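PDB 3R4R: putative fimbrium tip subunit Fim1F from Parabacteroides distasonis, which is a putative component of the fimbrium tip, belonging to filamentous surface appendages that mediate cell adhesion and biofilm formation. Local coordinates for residues 18-23 / 163-168; 47-52 / 100-105; 58-63 / 83-88. One frame throughout, in Å; residues are numbered along the deposited sequence.

Contact 1: 18-23 / 163-168; sequences LVLLTG and VSLIQL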
ATOM      1  N   LEU A  18      18.615  -0.585  -9.169  1.00 59.55           N
ATOM      2  CA  LEU A  18      17.311  -0.955  -8.623  1.00 57.55           C
ATOM      3  C   LEU A  18      16.162  -0.382  -9.454  1.00 60.83           C
ATOM      4  O   LEU A  18      16.176   0.807  -9.778  1.00 61.68           O
ATOM      5  CB  LEU A  18      17.245  -0.404  -7.183  1.00 55.26           C
ATOM      6  CG  LEU A  18      16.542  -1.248  -6.106  1.00 58.48           C
ATOM      7  CD1 LEU A  18      17.432  -2.398  -5.651  1.00 58.84           C
ATOM      8  CD2 LEU A  18      16.264  -0.416  -4.871  1.00 59.05           C
ATOM      9  N   VAL A  19      15.163  -1.215  -9.795  1.00 55.68           N
ATOM     10  CA  VAL A  19      13.987  -0.764 -10.556  1.00 54.46           C
ATOM     11  C   VAL A  19      12.728  -0.998  -9.693  1.00 53.03           C
ATOM     12  O   VAL A  19      12.442  -2.145  -9.355  1.00 52.18           O
ATOM     13  CB  VAL A  19      13.876  -1.442 -11.946  1.00 61.49           C
ATOM     14  CG1 VAL A  19      12.560  -1.088 -12.641  1.00 60.47           C
ATOM     15  CG2 VAL A  19      15.059  -1.069 -12.834  1.00 65.09           C
ATOM     16  N   LEU A  20      11.999   0.092  -9.330  1.00 44.97           N
ATOM     17  CA  LEU A  20      10.794   0.019  -8.495  1.00 41.41           C
ATOM     18  C   LEU A  20       9.556   0.163  -9.369  1.00 48.01           C
ATOM     19  O   LEU A  20       9.300   1.251  -9.896  1.00 45.59           O
ATOM     20  CB  LEU A  20      10.785   1.096  -7.374  1.00 38.67           C
ATOM     21  CG  LEU A  20      12.044   1.343  -6.530  1.00 44.04           C
ATOM     22  CD1 LEU A  20      11.835   2.512  -5.595  1.00 41.75           C
ATOM     23  CD2 LEU A  20      12.496   0.100  -5.755  1.00 45.77           C
ATOM     24  N   LEU A  21       8.791  -0.933  -9.533  1.00 48.57           N
ATOM     25  CA  LEU A  21       7.589  -0.944 -10.358  1.00 49.70           C
ATOM     26  C   LEU A  21       6.369  -0.865  -9.465  1.00 55.77           C
ATOM     27  O   LEU A  21       6.156  -1.704  -8.592  1.00 53.62           O
ATOM     28  CB  LEU A  21       7.519  -2.160 -11.289  1.00 52.05           C
ATOM     29  CG  LEU A  21       8.566  -2.236 -12.394  1.00 59.62           C
ATOM     30  CD1 LEU A  21       8.484  -3.553 -13.125  1.00 63.09           C
ATOM     31  CD2 LEU A  21       8.413  -1.105 -13.389  1.00 61.86           C
ATOM     32  N   THR A  22       5.665   0.252  -9.628  1.00 56.72           N
ATOM     33  CA  THR A  22       4.451   0.677  -8.941  1.00 56.82           C
ATOM     34  C   THR A  22       3.201   0.096  -9.631  1.00 65.83           C
ATOM     35  O   THR A  22       2.219  -0.213  -8.950  1.00 65.77           O
ATOM     36  CB  THR A  22       4.390   2.223  -8.905  1.00 65.20           C
ATOM     37  OG1 THR A  22       4.643   2.744 -10.222  1.00 69.86           O
ATOM     38  CG2 THR A  22       5.386   2.815  -7.948  1.00 58.12           C
ATOM     39  N   GLY A  23       3.259  -0.053 -10.958  1.00 65.20           N
ATOM     40  CA  GLY A  23       2.154  -0.588 -11.736  1.00 66.96           C
ATOM     41  C   GLY A  23       2.543  -1.334 -12.997  1.00 76.11           C
ATOM     42  O   GLY A  23       3.386  -0.866 -13.775  1.00 74.92           O
ATOM     43  N   VAL A 163      12.108  -4.578  -8.261  1.00 50.83           N
ATOM     44  CA  VAL A 163      11.284  -4.757  -7.060  1.00 47.90           C
ATOM     45  C   VAL A 163       9.841  -4.337  -7.400  1.00 51.65           C
ATOM     46  O   VAL A 163       9.600  -3.158  -7.706  1.00 50.41           O
ATOM     47  CB  VAL A 163      11.809  -4.012  -5.803  1.00 48.12           C
ATOM     48  CG1 VAL A 163      10.833  -4.163  -4.641  1.00 44.37           C
ATOM     49  CG2 VAL A 163      13.210  -4.496  -5.407  1.00 49.32           C
ATOM     50  N   SER A 164       8.900  -5.293  -7.348  1.00 48.19           N
ATOM     51  CA  SER A 164       7.493  -4.997  -7.593  1.00 47.99           C
ATOM     52  C   SER A 164       6.842  -4.567  -6.293  1.00 48.76           C
ATOM     53  O   SER A 164       6.767  -5.346  -5.351  1.00 49.32           O
ATOM     54  CB  SER A 164       6.770  -6.187  -8.212  1.00 54.41           C
ATOM     55  OG  SER A 164       7.325  -6.461  -9.487  1.00 66.99           O
ATOM     56  N   LEU A 165       6.420  -3.305  -6.238  1.00 43.68           N
ATOM     57  CA  LEU A 165       5.802  -2.701  -5.057  1.00 41.10           C
ATOM     58  C   LEU A 165       4.296  -2.808  -5.087  1.00 44.61           C
ATOM     59  O   LEU A 165       3.675  -2.592  -6.133  1.00 46.76           O
ATOM     60  CB  LEU A 165       6.181  -1.214  -4.932  1.00 39.08           C
ATOM     61  CG  LEU A 165       7.657  -0.868  -4.847  1.00 42.55           C
ATOM     62  CD1 LEU A 165       7.844   0.608  -4.974  1.00 41.81           C
ATOM     63  CD2 LEU A 165       8.294  -1.370  -3.576  1.00 42.24           C
ATOM     64  N   ILE A 166       3.706  -3.134  -3.946  1.00 39.25           N
ATOM     65  CA  ILE A 166       2.247  -3.163  -3.820  1.00 38.16           C
ATOM     66  C   ILE A 166       1.837  -1.990  -2.964  1.00 41.25           C
ATOM     67  O   ILE A 166       2.601  -1.538  -2.115  1.00 41.72           O
ATOM     68  CB  ILE A 166       1.638  -4.495  -3.267  1.00 41.55           C
ATOM     69  CG1 ILE A 166       2.031  -4.739  -1.763  1.00 40.71           C
ATOM     70  CG2 ILE A 166       1.955  -5.678  -4.173  1.00 43.21           C
ATOM     71  CD1 ILE A 166       1.098  -5.620  -0.981  1.00 46.73           C
ATOM     72  N   GLN A 167       0.606  -1.575  -3.133  1.00 35.85           N
ATOM     73  CA  GLN A 167      -0.108  -0.575  -2.367  1.00 33.74           C
ATOM     74  C   GLN A 167      -0.469  -1.200  -1.015  1.00 37.57           C
ATOM     75  O   GLN A 167      -1.113  -2.245  -0.995  1.00 39.40           O
ATOM     76  CB  GLN A 167      -1.332  -0.199  -3.224  1.00 35.71           C
ATOM     77  CG  GLN A 167      -1.716   1.246  -3.245  1.00 39.06           C
ATOM     78  CD  GLN A 167      -0.756   2.138  -3.916  1.00 47.75           C
ATOM     79  OE1 GLN A 167      -0.169   2.997  -3.270  1.00 43.43           O
ATOM     80  NE2 GLN A 167      -0.652   2.023  -5.233  1.00 45.80           N
ATOM     81  N   LEU A 168       0.026  -0.650   0.105  1.00 33.50           N
ATOM     82  CA  LEU A 168      -0.214  -1.201   1.442  1.00 33.39           C
ATOM     83  C   LEU A 168      -1.653  -0.877   1.926  1.00 36.72           C
ATOM     84  O   LEU A 168      -2.167  -1.524   2.813  1.00 35.97           O
ATOM     85  CB  LEU A 168       0.836  -0.655   2.445  1.00 32.26           C
ATOM     86  CG  LEU A 168       0.921  -1.281   3.828  1.00 33.42           C
ATOM     87  CD1 LEU A 168       1.126  -2.801   3.742  1.00 35.47           C
ATOM     88  CD2 LEU A 168       1.991  -0.641   4.614  1.00 31.61           C
TER
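Residues 18-21 and 163-164 run as parallel strands, with Leu20 beside Val163 and Leu21 beside Ser164, and three backbone bonds join them. Val163 uses both its backbone N-H and its C=O: its N donates to Val19 O over 2.7 Å, and its O receives Leu21 N at 3.0 Å. Leu21 does the same, because its O accepts the N of Leu165 at 2.9 Å, so the pairing persists to where the first chain turns a corner at Thr22. The side chains of Leu20 and Val163 project from the same face and lie side by side, Leu20 CD2 meeting Val163 CB at 4.2 Å. Leu165 comes in from farther along its chain. With CG anti to its own carbonyl carbon (chi1 -58°), the side chain reaches back to the first strand, where its CD1 rests against Leu20 CB at 3.8 Å and its CB lies 3.7 Å from Leu21 O. Leu20, Val163 and Leu165 thus make one apolar patch, and all three pack on Val102 of strand 96-104. The other face is different: Leu21 leans on Leu78, while Ser164 beside it is exposed. Thr22 OG1 adds a weak hydrogen bond to Ser79 O. Residues 18-23 lie in the inferred propeptide, yet here they are built into the sheet, with strand 161-179 on one side and strand 78-90 on the other. A parallel pair among mostly antiparallel neighbours, with Leu18 and Leu20 turned to the interior, is consistent with the transthyretin-like beta sandwich described for this protein.

Contact 2: 47-52 / 100-105; sequences CHVAVF and VLVVAN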
ATOM      1  N   CYS A  47      11.692   6.777  -0.124  1.00 32.09           N
ATOM      2  CA  CYS A  47      11.694   5.346   0.168  1.00 32.62           C
ATOM      3  C   CYS A  47      12.886   4.991   1.045  1.00 34.78           C
ATOM      4  O   CYS A  47      13.860   5.733   1.143  1.00 37.08           O
ATOM      5  CB  CYS A  47      11.681   4.486  -1.103  1.00 35.55           C
ATOM      6  SG  CYS A  47      13.159   4.635  -2.149  1.00 43.02           S
ATOM      7  N   HIS A  48      12.768   3.822   1.674  1.00 27.76           N
ATOM      8  CA  HIS A  48      13.739   3.144   2.489  1.00 27.40           C
ATOM      9  C   HIS A  48      14.077   1.841   1.791  1.00 34.00           C
ATOM     10  O   HIS A  48      13.177   1.067   1.479  1.00 33.81           O
ATOM     11  CB  HIS A  48      13.230   2.937   3.939  1.00 25.81           C
ATOM     12  CG  HIS A  48      14.129   2.081   4.783  1.00 28.42           C
ATOM     13  ND1 HIS A  48      15.225   2.604   5.435  1.00 29.75           N
ATOM     14  CD2 HIS A  48      14.045   0.762   5.063  1.00 28.71           C
ATOM     15  CE1 HIS A  48      15.778   1.584   6.075  1.00 29.08           C
ATOM     16  NE2 HIS A  48      15.112   0.462   5.869  1.00 29.01           N
ATOM     17  N   VAL A  49      15.359   1.624   1.494  1.00 32.60           N
ATOM     18  CA  VAL A  49      15.802   0.394   0.840  1.00 33.22           C
ATOM     19  C   VAL A  49      16.733  -0.316   1.811  1.00 36.02           C
ATOM     20  O   VAL A  49      17.638   0.296   2.373  1.00 36.16           O
ATOM     21  CB  VAL A  49      16.457   0.671  -0.550  1.00 38.10           C
ATOM     22  CG1 VAL A  49      17.079  -0.584  -1.148  1.00 39.01           C
ATOM     23  CG2 VAL A  49      15.445   1.284  -1.515  1.00 36.97           C
ATOM     24  N   ALA A  50      16.449  -1.584   2.056  1.00 33.02           N
ATOM     25  CA  ALA A  50      17.220  -2.415   2.960  1.00 34.28           C
ATOM     26  C   ALA A  50      17.726  -3.641   2.220  1.00 39.98           C
ATOM     27  O   ALA A  50      16.977  -4.219   1.437  1.00 39.63           O
ATOM     28  CB  ALA A  50      16.363  -2.810   4.166  1.00 33.79           C
ATOM     29  N   VAL A  51      18.997  -4.022   2.442  1.00 38.81           N
ATOM     30  CA  VAL A  51      19.636  -5.202   1.837  1.00 42.00           C
ATOM     31  C   VAL A  51      20.038  -6.153   2.978  1.00 47.17           C
ATOM     32  O   VAL A  51      20.682  -5.728   3.943  1.00 47.26           O
ATOM     33  CB  VAL A  51      20.845  -4.845   0.909  1.00 47.98           C
ATOM     34  CG1 VAL A  51      21.521  -6.095   0.363  1.00 50.16           C
ATOM     35  CG2 VAL A  51      20.411  -3.935  -0.241  1.00 47.12           C
ATOM     36  N   PHE A  52      19.642  -7.429   2.859  1.00 45.07           N
ATOM     37  CA  PHE A  52      19.883  -8.453   3.879  1.00 45.87           C
ATOM     38  C   PHE A  52      20.650  -9.631   3.347  1.00 52.75           C
ATOM     39  O   PHE A  52      20.449  -9.999   2.188  1.00 52.76           O
ATOM     40  CB  PHE A  52      18.546  -8.984   4.446  1.00 45.90           C
ATOM     41  CG  PHE A  52      17.598  -7.949   4.973  1.00 44.99           C
ATOM     42  CD1 PHE A  52      17.636  -7.565   6.309  1.00 46.28           C
ATOM     43  CD2 PHE A  52      16.627  -7.385   4.147  1.00 46.68           C
ATOM     44  CE1 PHE A  52      16.750  -6.607   6.801  1.00 45.14           C
ATOM     45  CE2 PHE A  52      15.737  -6.430   4.638  1.00 47.21           C
ATOM     46  CZ  PHE A  52      15.803  -6.046   5.961  1.00 44.37           C
ATOM     47  N   VAL A 100      16.430  -7.683  -1.143  1.00 47.95           N
ATOM     48  CA  VAL A 100      16.237  -6.245  -1.032  1.00 46.05           C
ATOM     49  C   VAL A 100      14.731  -5.970  -0.755  1.00 45.01           C
ATOM     50  O   VAL A 100      13.868  -6.459  -1.470  1.00 45.09           O
ATOM     51  CB  VAL A 100      16.775  -5.487  -2.292  1.00 53.58           C
ATOM     52  CG1 VAL A 100      16.323  -6.122  -3.606  1.00 56.28           C
ATOM     53  CG2 VAL A 100      16.425  -4.002  -2.262  1.00 51.50           C
ATOM     54  N   LEU A 101      14.455  -5.226   0.332  1.00 40.80           N
ATOM     55  CA  LEU A 101      13.127  -4.778   0.794  1.00 39.42           C
ATOM     56  C   LEU A 101      12.990  -3.255   0.615  1.00 39.65           C
ATOM     57  O   LEU A 101      13.869  -2.505   1.039  1.00 38.58           O
ATOM     58  CB  LEU A 101      12.874  -5.169   2.283  1.00 38.79           C
ATOM     59  CG  LEU A 101      11.525  -4.706   2.888  1.00 41.58           C
ATOM     60  CD1 LEU A 101      10.395  -5.594   2.445  1.00 42.23           C
ATOM     61  CD2 LEU A 101      11.565  -4.714   4.385  1.00 43.55           C
ATOM     62  N   VAL A 102      11.899  -2.804  -0.010  1.00 35.79           N
ATOM     63  CA  VAL A 102      11.684  -1.373  -0.241  1.00 34.28           C
ATOM     64  C   VAL A 102      10.394  -0.923   0.479  1.00 35.75           C
ATOM     65  O   VAL A 102       9.355  -1.565   0.328  1.00 35.54           O
ATOM     66  CB  VAL A 102      11.627  -1.078  -1.773  1.00 39.67           C
ATOM     67  CG1 VAL A 102      11.395   0.405  -2.052  1.00 38.80           C
ATOM     68  CG2 VAL A 102      12.889  -1.569  -2.489  1.00 41.16           C
ATOM     69  N   VAL A 103      10.475   0.131   1.293  1.00 30.87           N
ATOM     70  CA  VAL A 103       9.303   0.734   1.940  1.00 29.75           C
ATOM     71  C   VAL A 103       9.200   2.153   1.379  1.00 35.36           C
ATOM     72  O   VAL A 103      10.087   2.970   1.629  1.00 36.21           O
ATOM     73  CB  VAL A 103       9.268   0.702   3.487  1.00 32.96           C
ATOM     74  CG1 VAL A 103       7.962   1.319   4.018  1.00 31.10           C
ATOM     75  CG2 VAL A 103       9.447  -0.714   4.015  1.00 33.25           C
ATOM     76  N   ALA A 104       8.165   2.429   0.569  1.00 30.72           N
ATOM     77  CA  ALA A 104       8.008   3.734  -0.066  1.00 29.86           C
ATOM     78  C   ALA A 104       7.017   4.624   0.689  1.00 34.61           C
ATOM     79  O   ALA A 104       6.005   4.136   1.175  1.00 33.24           O
ATOM     80  CB  ALA A 104       7.545   3.555  -1.501  1.00 30.21           C
ATOM     81  N   ASN A 105       7.339   5.937   0.768  1.00 33.02           N
ATOM     82  CA  ASN A 105       6.572   7.085   1.302  1.00 32.31           C
ATOM     83  C   ASN A 105       6.284   6.993   2.797  1.00 34.60           C
ATOM     84  O   ASN A 105       5.293   7.576   3.255  1.00 32.71           O
ATOM     85  CB  ASN A 105       5.231   7.238   0.566  1.00 32.86           C
ATOM     86  CG  ASN A 105       5.362   7.603  -0.885  1.00 26.13           C
ATOM     87  OD1 ASN A 105       6.273   8.313  -1.312  1.00 32.88           O
ATOM     88  ND2 ASN A 105       4.380   7.252  -1.639  1.00 23.89           N
TER
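The Phe52 ring presents its edge to Leu101, whose CB lies in the ring plane, 3.9 Å from CE2. Tyr120 meets the same ring edge-to-face, and Tyr127 packs on it nearly at right angles. The His48 imidazole meets the ring of Phe114 with the planes at about 45°, and both its nitrogens have partners: ND1 is hydrogen-bonded to Asn63 OD1 and NE2 to Tyr127 OH. Between these flat groups and the opposite face, made of Cys47, Val49, Val51, Val100, Val102 and Ala104, runs an antiparallel ladder. His48 and Val103 exchange two hydrogen bonds, His48 N reaching Val103 O at 2.8 Å, and Ala50 and Leu101 exchange two more. Val49 divides its branches: CG1, anti to the backbone N (chi1 173°), meets Val100 CG2 at 3.7 Å, while CG2 lies beside Val102 CG2 at 4.0 Å. Farther along, Cys47 pairs with Ala104, its CB 3.9 Å from Ala104 CA. The chemistry is therefore two-sided: an apolar face of valines with Cys47 and Ala104, packed in part against Leu83 and Leu85 of strand 78-90, and a face of mixed aromatic and aliphatic groups, where the buried His48 ring is held at both nitrogens and its rotation is probably fixed.

Contact 3: 58-63 / 83-88; sequences RIYFKN and LQLEGV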
ATOM      1  N   ARG A  58      20.650  -7.256   8.275  1.00 45.53           N
ATOM      2  CA  ARG A  58      20.725  -6.127   7.359  1.00 44.54           C
ATOM      3  C   ARG A  58      22.181  -5.740   7.199  1.00 50.80           C
ATOM      4  O   ARG A  58      22.867  -5.525   8.195  1.00 50.92           O
ATOM      5  CB  ARG A  58      19.862  -4.938   7.822  1.00 42.28           C
ATOM      6  CG  ARG A  58      19.685  -3.870   6.726  1.00 44.16           C
ATOM      7  CD  ARG A  58      18.903  -2.678   7.210  1.00 48.22           C
ATOM      8  NE  ARG A  58      19.571  -1.981   8.316  1.00 48.60           N
ATOM      9  CZ  ARG A  58      19.025  -0.982   9.002  1.00 56.18           C
ATOM     10  NH1 ARG A  58      17.780  -0.595   8.751  1.00 44.85           N
ATOM     11  NH2 ARG A  58      19.695  -0.409   9.993  1.00 44.30           N
ATOM     12  N   ILE A  59      22.662  -5.725   5.938  1.00 48.74           N
ATOM     13  CA  ILE A  59      24.050  -5.383   5.618  1.00 49.54           C
ATOM     14  C   ILE A  59      24.103  -3.935   5.078  1.00 54.40           C
ATOM     15  O   ILE A  59      25.113  -3.270   5.249  1.00 55.94           O
ATOM     16  CB  ILE A  59      24.710  -6.388   4.621  1.00 53.92           C
ATOM     17  CG1 ILE A  59      24.009  -6.395   3.226  1.00 53.47           C
ATOM     18  CG2 ILE A  59      24.818  -7.809   5.237  1.00 53.68           C
ATOM     19  CD1 ILE A  59      24.752  -7.114   2.100  1.00 61.27           C
ATOM     20  N   TYR A  60      23.016  -3.443   4.471  1.00 48.81           N
ATOM     21  CA  TYR A  60      22.970  -2.100   3.898  1.00 48.08           C
ATOM     22  C   TYR A  60      21.566  -1.523   3.981  1.00 50.34           C
ATOM     23  O   TYR A  60      20.583  -2.273   3.879  1.00 50.43           O
ATOM     24  CB  TYR A  60      23.437  -2.167   2.416  1.00 50.46           C
ATOM     25  CG  TYR A  60      23.323  -0.887   1.600  1.00 51.07           C
ATOM     26  CD1 TYR A  60      24.364   0.029   1.554  1.00 55.55           C
ATOM     27  CD2 TYR A  60      22.196  -0.624   0.828  1.00 50.07           C
ATOM     28  CE1 TYR A  60      24.272   1.200   0.802  1.00 57.06           C
ATOM     29  CE2 TYR A  60      22.087   0.552   0.077  1.00 51.26           C
ATOM     30  CZ  TYR A  60      23.145   1.446   0.042  1.00 62.52           C
ATOM     31  OH  TYR A  60      23.090   2.598  -0.722  1.00 65.44           O
ATOM     32  N   PHE A  61      21.470  -0.186   4.115  1.00 43.29           N
ATOM     33  CA  PHE A  61      20.195   0.515   4.018  1.00 40.14           C
ATOM     34  C   PHE A  61      20.458   1.933   3.509  1.00 43.98           C
ATOM     35  O   PHE A  61      21.504   2.508   3.812  1.00 44.89           O
ATOM     36  CB  PHE A  61      19.392   0.529   5.346  1.00 39.65           C
ATOM     37  CG  PHE A  61      19.693   1.675   6.280  1.00 39.41           C
ATOM     38  CD1 PHE A  61      20.716   1.579   7.215  1.00 42.39           C
ATOM     39  CD2 PHE A  61      18.976   2.864   6.198  1.00 37.10           C
ATOM     40  CE1 PHE A  61      21.021   2.655   8.049  1.00 42.89           C
ATOM     41  CE2 PHE A  61      19.298   3.945   7.014  1.00 40.02           C
ATOM     42  CZ  PHE A  61      20.311   3.831   7.945  1.00 39.05           C
ATOM     43  N   LYS A  62      19.474   2.538   2.832  1.00 38.98           N
ATOM     44  CA  LYS A  62      19.587   3.917   2.367  1.00 38.56           C
ATOM     45  C   LYS A  62      18.202   4.482   2.256  1.00 43.53           C
ATOM     46  O   LYS A  62      17.250   3.764   1.916  1.00 42.31           O
ATOM     47  CB  LYS A  62      20.365   3.999   1.032  1.00 41.99           C
ATOM     48  CG  LYS A  62      20.499   5.381   0.421  1.00 50.70           C
ATOM     49  CD  LYS A  62      21.571   5.408  -0.664  1.00 65.87           C
ATOM     50  CE  LYS A  62      21.616   6.686  -1.483  1.00 75.96           C
ATOM     51  NZ  LYS A  62      21.794   7.918  -0.673  1.00 78.97           N
ATOM     52  N   ASN A  63      18.082   5.769   2.604  1.00 41.03           N
ATOM     53  CA  ASN A  63      16.851   6.534   2.524  1.00 38.79           C
ATOM     54  C   ASN A  63      16.982   7.512   1.394  1.00 43.67           C
ATOM     55  O   ASN A  63      17.893   8.354   1.417  1.00 42.22           O
ATOM     56  CB  ASN A  63      16.544   7.225   3.860  1.00 34.76           C
ATOM     57  CG  ASN A  63      16.274   6.237   4.970  1.00 44.54           C
ATOM     58  OD1 ASN A  63      15.529   5.249   4.825  1.00 37.33           O
ATOM     59  ND2 ASN A  63      16.837   6.508   6.120  1.00 34.14           N
ATOM     60  N   LEU A  83      16.792   3.479  -9.277  1.00 54.31           N
ATOM     61  CA  LEU A  83      17.655   3.873  -8.166  1.00 52.90           C
ATOM     62  C   LEU A  83      18.976   3.167  -8.190  1.00 58.25           C
ATOM     63  O   LEU A  83      19.069   2.034  -8.656  1.00 58.31           O
ATOM     64  CB  LEU A  83      16.994   3.579  -6.805  1.00 50.02           C
ATOM     65  CG  LEU A  83      15.768   4.366  -6.401  1.00 52.31           C
ATOM     66  CD1 LEU A  83      15.259   3.874  -5.080  1.00 49.22           C
ATOM     67  CD2 LEU A  83      16.093   5.831  -6.277  1.00 56.24           C
ATOM     68  N   GLN A  84      19.990   3.827  -7.629  1.00 56.36           N
ATOM     69  CA  GLN A  84      21.326   3.294  -7.443  1.00 58.85           C
ATOM     70  C   GLN A  84      21.631   3.121  -5.965  1.00 60.49           C
ATOM     71  O   GLN A  84      21.420   4.041  -5.178  1.00 58.37           O
ATOM     72  CB  GLN A  84      22.372   4.206  -8.097  1.00 64.10           C
ATOM     73  CG  GLN A  84      22.635   3.922  -9.571  1.00 79.49           C
ATOM     74  CD  GLN A  84      23.656   2.819  -9.776  1.00 95.21           C
ATOM     75  OE1 GLN A  84      23.346   1.735 -10.280  1.00 92.88           O
ATOM     76  NE2 GLN A  84      24.909   3.085  -9.401  1.00 85.08           N
ATOM     77  N   LEU A  85      22.038   1.908  -5.589  1.00 57.81           N
ATOM     78  CA  LEU A  85      22.565   1.532  -4.275  1.00 56.28           C
ATOM     79  C   LEU A  85      24.064   1.542  -4.356  1.00 64.48           C
ATOM     80  O   LEU A  85      24.611   0.593  -4.900  1.00 65.64           O
ATOM     81  CB  LEU A  85      22.059   0.146  -3.775  1.00 54.54           C
ATOM     82  CG  LEU A  85      20.648  -0.061  -3.282  1.00 55.19           C
ATOM     83  CD1 LEU A  85      19.644   0.364  -4.283  1.00 55.98           C
ATOM     84  CD2 LEU A  85      20.415  -1.494  -3.028  1.00 55.81           C
ATOM     85  N   GLU A  86      24.728   2.630  -3.924  1.00 62.71           N
ATOM     86  CA  GLU A  86      26.192   2.710  -3.910  1.00 65.25           C
ATOM     87  C   GLU A  86      26.753   2.158  -2.611  1.00 68.63           C
ATOM     88  O   GLU A  86      26.170   2.357  -1.545  1.00 66.01           O
ATOM     89  CB  GLU A  86      26.726   4.146  -4.106  1.00 68.53           C
ATOM     90  CG  GLU A  86      26.293   4.904  -5.356  1.00 82.78           C
ATOM     91  CD  GLU A  86      24.978   5.654  -5.302  1.00106.47           C
ATOM     92  OE1 GLU A  86      24.185   5.430  -4.357  1.00111.91           O
ATOM     93  OE2 GLU A  86      24.764   6.510  -6.189  1.00103.30           O
ATOM     94  N   GLY A  87      27.902   1.502  -2.717  1.00 67.66           N
ATOM     95  CA  GLY A  87      28.681   0.992  -1.600  1.00 67.02           C
ATOM     96  C   GLY A  87      28.067  -0.065  -0.713  1.00 67.40           C
ATOM     97  O   GLY A  87      28.136   0.058   0.514  1.00 65.51           O
ATOM     98  N   VAL A  88      27.507  -1.127  -1.315  1.00 62.52           N
ATOM     99  CA  VAL A  88      27.004  -2.273  -0.550  1.00 59.59           C
ATOM    100  C   VAL A  88      28.250  -3.114  -0.217  1.00 66.53           C
ATOM    101  O   VAL A  88      28.937  -3.573  -1.135  1.00 67.42           O
ATOM    102  CB  VAL A  88      25.883  -3.049  -1.280  1.00 61.39           C
ATOM    103  CG1 VAL A  88      25.408  -4.237  -0.448  1.00 58.86           C
ATOM    104  CG2 VAL A  88      24.721  -2.115  -1.623  1.00 59.01           C
TER
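Tyr60 extends from its strand across to residues 85-88, with CG anti to the backbone N (chi1 174°). At the root of the side chain, CB touches Val88 CG1 at 4.0 Å. The ring then lies across Val88, whose CG2 sits over the centre of one face, 3.7 Å from the ring centroid and 12° off its normal: a CH-pi contact. Farther out its two sides meet different partners. CD1 comes to 3.9 Å from Gly87 O and CE1 to 3.2 Å from Glu86 O, whereas CE2 packs on Leu85 CG at 3.7 Å. The hydroxyl ends the path, Tyr60 OH lying 3.2 Å from Glu86 O. With an alanine here, Val88 CG2 and Leu85 would probably lose the aromatic surface they pack on, leaving a gap between the strands. Ile59 adds its CD1, which crosses Val88 CG1 at 3.9 Å, and the Lys62 chain approaches the Glu86 carboxylate without its ammonium touching it. The two strands share no ladder; their axes stay 7.8 Å apart at closest. Each carries an irregularity: Ile59 and Tyr60 form a classic beta bulge opposite Val51, and Gly87 with Val88 forms a G1 bulge against strand 12-21. Side chains meeting between strands that do not pair, here 58-65 and 78-90, are consistent with the packing of facing layers in a beta sandwich.

Overall arrangement
From the N terminus, strand 12-21 comes first and waits for its partner in contact 1 until residues 163-168, so that pairing closes the longest loop. Inside this span lies contact 2, joining 47-52 to 100-105, and inside that in turn lies contact 3, joining 58-63 to 83-88; the three nest without crossing. Strand 46-52 pairs with 58-65, and strand 78-90 with 12-21, so the contacts share neighbours. Leu18 and Leu20 of contact 1 pack on Val49, Val100 and Val102 of contact 2 and on Leu83 and Leu85 of contact 3. Together they tie strands 12-21, 78-90 and 161-179 to strands 46-52, 58-65 and 96-104 around one apolar interior.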